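Local coordinates for protein phytanoyl-CoA dioxygenase (Streptomyces malaysiense, PDB 6ZYL) that catalyses the beta-hydroxylation of thioholgamide as a non-heme monooxygenase, probably with iron and 2-oxoglutarate as in related enzymes, at residues 237-251 with 256-268. Numbering follows the deposited sequence.
Sequences ITPRVSPTAGEDSAL and TDTGAFLPERRPE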
loop_
_atom_site.group_PDB
_atom_site.type_symbol
_atom_site.label_atom_id
_atom_site.label_comp_id
_atom_site.label_asym_id
_atom_site.label_seq_id
_atom_site.Cartn_x
_atom_site.Cartn_y
_atom_site.Cartn_z
ATOM N N ILE A 237 3.621 -9.389 -2.410
ATOM C CA ILE A 237 4.793 -9.918 -3.093
ATOM C C ILE A 237 4.669 -11.434 -3.147
ATOM O O ILE A 237 3.885 -12.042 -2.416
ATOM C CB ILE A 237 6.117 -9.526 -2.395
ATOM C CG1 ILE A 237 6.171 -10.121 -0.984
ATOM C CG2 ILE A 237 6.277 -8.018 -2.342
ATOM C CD1 ILE A 237 7.509 -9.936 -0.280
ATOM N N THR A 238 5.457 -12.039 -4.020
ATOM C CA THR A 238 5.667 -13.476 -4.036
ATOM C C THR A 238 7.026 -13.803 -3.437
ATOM O O THR A 238 7.860 -12.917 -3.226
ATOM C CB THR A 238 5.586 -14.015 -5.466
ATOM O OG1 THR A 238 6.848 -13.825 -6.117
ATOM C CG2 THR A 238 4.488 -13.316 -6.249
ATOM N N PRO A 239 7.292 -15.082 -3.155
ATOM C CA PRO A 239 8.617 -15.457 -2.628
ATOM C C PRO A 239 9.757 -15.235 -3.612
ATOM O O PRO A 239 10.919 -15.435 -3.237
ATOM C CB PRO A 239 8.462 -16.949 -2.288
ATOM C CG PRO A 239 6.969 -17.195 -2.230
ATOM C CD PRO A 239 6.365 -16.226 -3.215
ATOM N N ARG A 240 9.469 -14.843 -4.854
ATOM C CA ARG A 240 10.522 -14.501 -5.801
ATOM C C ARG A 240 11.027 -13.076 -5.624
ATOM O O ARG A 240 12.037 -12.712 -6.235
ATOM C CB ARG A 240 10.027 -14.701 -7.237
ATOM C CG ARG A 240 9.779 -16.159 -7.602
ATOM C CD ARG A 240 9.646 -16.355 -9.112
ATOM N NE ARG A 240 10.832 -15.908 -9.838
ATOM C CZ ARG A 240 11.761 -16.718 -10.336
ATOM N NH1 ARG A 240 11.650 -18.033 -10.196
ATOM N NH2 ARG A 240 12.803 -16.211 -10.980
ATOM N N VAL A 241 10.348 -12.263 -4.819
ATOM C CA VAL A 241 10.868 -10.956 -4.437
ATOM C C VAL A 241 11.867 -11.149 -3.307
ATOM O O VAL A 241 11.643 -11.950 -2.392
ATOM C CB VAL A 241 9.725 -10.014 -4.020
ATOM C CG1 VAL A 241 10.281 -8.657 -3.605
ATOM C CG2 VAL A 241 8.716 -9.862 -5.152
ATOM N N SER A 242 12.979 -10.425 -3.364
ATOM C CA SER A 242 13.997 -10.516 -2.333
ATOM C C SER A 242 14.460 -9.119 -1.932
ATOM O O SER A 242 14.506 -8.214 -2.769
ATOM C CB SER A 242 15.204 -11.334 -2.811
ATOM O OG SER A 242 15.916 -10.652 -3.827
ATOM N N PRO A 243 14.791 -8.922 -0.657
ATOM C CA PRO A 243 15.339 -7.620 -0.248
ATOM C C PRO A 243 16.718 -7.390 -0.848
ATOM O O PRO A 243 17.557 -8.293 -0.895
ATOM C CB PRO A 243 15.400 -7.716 1.283
ATOM C CG PRO A 243 15.393 -9.181 1.589
ATOM C CD PRO A 243 14.626 -9.849 0.478
ATOM N N THR A 244 16.941 -6.161 -1.320
ATOM C CA THR A 244 18.246 -5.809 -1.868
ATOM C C THR A 244 19.342 -5.995 -0.827
ATOM O O THR A 244 20.463 -6.401 -1.155
ATOM C CB THR A 244 18.232 -4.364 -2.365
ATOM O OG1 THR A 244 17.761 -3.507 -1.316
ATOM C CG2 THR A 244 17.327 -4.222 -3.579
ATOM N N ALA A 245 19.036 -5.700 0.433
ATOM C CA ALA A 245 19.992 -5.855 1.516
ATOM C C ALA A 245 19.232 -5.832 2.833
ATOM O O ALA A 245 18.201 -5.164 2.960
ATOM C CB ALA A 245 21.056 -4.751 1.496
ATOM N N GLY A 246 19.745 -6.577 3.802
ATOM C CA GLY A 246 19.229 -6.530 5.152
ATOM C C GLY A 246 18.137 -7.554 5.415
ATOM O O GLY A 246 17.465 -8.047 4.512
ATOM N N GLU A 247 17.972 -7.866 6.696
ATOM C CA GLU A 247 16.919 -8.764 7.146
ATOM C C GLU A 247 15.551 -8.120 6.946
ATOM O O GLU A 247 15.360 -6.932 7.219
ATOM C CB GLU A 247 17.159 -9.102 8.617
ATOM C CG GLU A 247 16.102 -9.919 9.305
ATOM C CD GLU A 247 16.364 -10.010 10.800
ATOM O OE1 GLU A 247 17.308 -10.726 11.200
ATOM O OE2 GLU A 247 15.636 -9.352 11.575
ATOM N N ASP A 248 14.601 -8.913 6.452
ATOM C CA ASP A 248 13.260 -8.431 6.152
ATOM C C ASP A 248 12.242 -9.475 6.589
ATOM O O ASP A 248 12.568 -10.649 6.778
ATOM C CB ASP A 248 13.093 -8.123 4.654
ATOM C CG ASP A 248 12.090 -7.008 4.386
ATOM O OD1 ASP A 248 11.363 -6.609 5.320
ATOM O OD2 ASP A 248 12.027 -6.533 3.233
ATOM N N SER A 249 10.993 -9.033 6.746
ATOM C CA SER A 249 9.912 -9.917 7.157
ATOM C C SER A 249 8.633 -9.549 6.417
ATOM O O SER A 249 8.488 -8.447 5.882
ATOM C CB SER A 249 9.686 -9.865 8.677
ATOM O OG SER A 249 9.387 -8.553 9.116
ATOM N N ALA A 250 7.703 -10.501 6.389
ATOM C CA ALA A 250 6.446 -10.350 5.671
ATOM C C ALA A 250 5.472 -11.387 6.211
ATOM O O ALA A 250 5.857 -12.308 6.935
ATOM C CB ALA A 250 6.643 -10.505 4.160
ATOM N N LEU A 251 4.202 -11.229 5.847
ATOM C CA LEU A 251 3.131 -12.085 6.344
ATOM C C LEU A 251 2.643 -12.996 5.225
ATOM O O LEU A 251 2.152 -12.517 4.197
ATOM C CB LEU A 251 1.973 -11.255 6.895
ATOM C CG LEU A 251 0.798 -12.058 7.454
ATOM C CD1 LEU A 251 1.231 -12.871 8.666
ATOM C CD2 LEU A 251 -0.367 -11.143 7.805
ATOM N N THR A 256 2.738 -21.683 1.025
ATOM C CA THR A 256 3.532 -22.098 2.173
ATOM C C THR A 256 4.961 -21.575 2.134
ATOM O O THR A 256 5.740 -21.879 3.044
ATOM C CB THR A 256 3.572 -23.631 2.271
ATOM O OG1 THR A 256 4.295 -24.164 1.153
ATOM C CG2 THR A 256 2.170 -24.212 2.286
ATOM N N ASP A 257 5.325 -20.799 1.118
ATOM C CA ASP A 257 6.697 -20.369 0.882
ATOM C C ASP A 257 6.839 -18.904 1.275
ATOM O O ASP A 257 6.105 -18.047 0.768
ATOM C CB ASP A 257 7.061 -20.580 -0.591
ATOM C CG ASP A 257 8.497 -20.221 -0.905
ATOM O OD1 ASP A 257 9.263 -19.910 0.031
ATOM O OD2 ASP A 257 8.860 -20.253 -2.101
ATOM N N THR A 258 7.777 -18.620 2.175
ATOM C CA THR A 258 8.078 -17.253 2.576
ATOM C C THR A 258 9.368 -16.731 1.959
ATOM O O THR A 258 9.741 -15.580 2.213
ATOM C CB THR A 258 8.160 -17.143 4.105
ATOM O OG1 THR A 258 9.407 -17.678 4.567
ATOM C CG2 THR A 258 7.007 -17.892 4.760
ATOM N N GLY A 259 10.059 -17.545 1.166
ATOM C CA GLY A 259 11.266 -17.073 0.505
ATOM C C GLY A 259 12.301 -16.610 1.510
ATOM O O GLY A 259 12.621 -17.308 2.476
ATOM N N ALA A 260 12.831 -15.412 1.286
ATOM C CA ALA A 260 13.873 -14.854 2.137
ATOM C C ALA A 260 13.324 -14.091 3.334
ATOM O O ALA A 260 14.110 -13.538 4.108
ATOM C CB ALA A 260 14.777 -13.927 1.315
ATOM N N PHE A 261 12.009 -14.056 3.518
ATOM C CA PHE A 261 11.385 -13.206 4.523
ATOM C C PHE A 261 11.089 -13.998 5.789
ATOM O O PHE A 261 10.511 -15.087 5.727
ATOM C CB PHE A 261 10.095 -12.590 3.973
ATOM C CG PHE A 261 10.314 -11.697 2.790
ATOM C CD1 PHE A 261 10.621 -10.359 2.967
ATOM C CD2 PHE A 261 10.234 -12.197 1.503
ATOM C CE1 PHE A 261 10.834 -9.535 1.884
ATOM C CE2 PHE A 261 10.446 -11.376 0.414
ATOM C CZ PHE A 261 10.747 -10.043 0.606
ATOM N N LEU A 262 11.493 -13.451 6.930
ATOM C CA LEU A 262 11.091 -14.028 8.201
ATOM C C LEU A 262 9.571 -13.937 8.334
ATOM O O LEU A 262 8.980 -12.906 7.991
ATOM C CB LEU A 262 11.773 -13.301 9.360
ATOM C CG LEU A 262 13.294 -13.451 9.414
ATOM C CD1 LEU A 262 13.899 -12.443 10.386
ATOM C CD2 LEU A 262 13.685 -14.871 9.794
ATOM N N PRO A 263 8.908 -14.995 8.798
ATOM C CA PRO A 263 7.438 -14.977 8.820
ATOM C C PRO A 263 6.884 -14.144 9.968
ATOM O O PRO A 263 7.420 -14.136 11.078
ATOM C CB PRO A 263 7.065 -16.458 8.971
ATOM C CG PRO A 263 8.248 -17.081 9.653
ATOM C CD PRO A 263 9.463 -16.303 9.198
ATOM N N GLU A 264 5.800 -13.430 9.677
ATOM C CA GLU A 264 5.061 -12.662 10.662
ATOM C C GLU A 264 3.810 -13.443 11.062
ATOM O O GLU A 264 3.536 -14.530 10.546
ATOM C CB GLU A 264 4.724 -11.277 10.102
ATOM C CG GLU A 264 5.952 -10.377 9.960
ATOM C CD GLU A 264 5.732 -9.188 9.039
ATOM O OE1 GLU A 264 4.674 -9.123 8.380
ATOM O OE2 GLU A 264 6.627 -8.317 8.973
ATOM N N ARG A 265 3.050 -12.889 12.004
ATOM C CA ARG A 265 1.852 -13.539 12.511
ATOM C C ARG A 265 0.679 -12.569 12.491
ATOM O O ARG A 265 0.851 -11.356 12.635
ATOM C CB ARG A 265 2.052 -14.060 13.948
ATOM C CG ARG A 265 3.456 -14.550 14.258
ATOM C CD ARG A 265 3.443 -15.626 15.338
ATOM N NE ARG A 265 3.291 -15.070 16.682
ATOM C CZ ARG A 265 4.304 -14.711 17.465
ATOM N NH1 ARG A 265 5.556 -14.842 17.044
ATOM N NH2 ARG A 265 4.065 -14.216 18.673
ATOM N N ARG A 266 -0.520 -13.121 12.328
ATOM C CA ARG A 266 -1.724 -12.309 12.408
ATOM C C ARG A 266 -2.015 -11.951 13.863
ATOM O O ARG A 266 -1.786 -12.770 14.759
ATOM C CB ARG A 266 -2.921 -13.054 11.818
ATOM C CG ARG A 266 -2.738 -13.524 10.394
ATOM C CD ARG A 266 -3.986 -14.247 9.908
ATOM N NE ARG A 266 -5.141 -13.356 9.832
ATOM C CZ ARG A 266 -6.295 -13.671 9.250
ATOM N NH1 ARG A 266 -6.455 -14.862 8.691
ATOM N NH2 ARG A 266 -7.289 -12.794 9.227
ATOM N N PRO A 267 -2.535 -10.754 14.134
ATOM C CA PRO A 267 -2.886 -10.400 15.518
ATOM C C PRO A 267 -4.108 -11.180 15.986
ATOM O O PRO A 267 -5.100 -11.296 15.263
ATOM C CB PRO A 267 -3.166 -8.896 15.445
ATOM C CG PRO A 267 -3.656 -8.688 14.028
ATOM C CD PRO A 267 -2.875 -9.677 13.180
ATOM N N GLU A 268 -4.028 -11.718 17.204
ATOM C CA GLU A 268 -5.177 -12.415 17.772
ATOM C C GLU A 268 -6.289 -11.441 18.141
ATOM O O GLU A 268 -7.473 -11.782 18.037
ATOM C CB GLU A 268 -4.752 -13.222 18.999
ATOM C CG GLU A 268 -3.716 -14.294 18.710
ATOM C CD GLU A 268 -4.272 -15.431 17.875
ATOM O OE1 GLU A 268 -5.457 -15.780 18.054
ATOM O OE2 GLU A 268 -3.522 -15.975 17.037
HETATM O O HOH W 1 12.335 -14.181 -1.253
HETATM O O HOH W 2 15.421 -11.531 5.514
#
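With CG of Phe-261 turned anti to its carbonyl carbon (chi1 -62°) and CG1 of Ile-237 set between backbone N and carbonyl carbon (chi1 63°), the two side chains meet from opposite directions: Ile-237 CD1 lies over one ring face, 3.3 Å from Phe-261 CE2. A type II' turn from Thr-258, with Gly-259 at positive phi, delivers the ring. A flat aromatic suits this place, since its edge can also receive oxygens: Val-241 O approaches near the ring plane, and Asp-248 OD2, fixed by Arg-289, sits in plane, 3.5 Å from Phe-261 CE1. Were Phe-261 replaced by an alanine, a gap would probably open beneath Ile-237 CD1, and Val-241 O and Pro-243 CD would lose their ring contacts. Beyond the ring, strand 262-263 runs parallel to 249-254 as an edge strand of the large mixed sheet. Leu-262 N donates to Asp-248 O (3.0 Å), Ala-250 N to Leu-262 O (3.2 Å), and Glu-264 N to Ala-250 O (3.0 Å). Ser-249 OG reaches Glu-264 OE2 on its anti side (2.8 Å), 26° out of the carboxylate plane. Because Lys-78 forms a salt bridge with that same oxygen, Glu-264 probably stays ionised, linking the parallel pair's end to Lys-78.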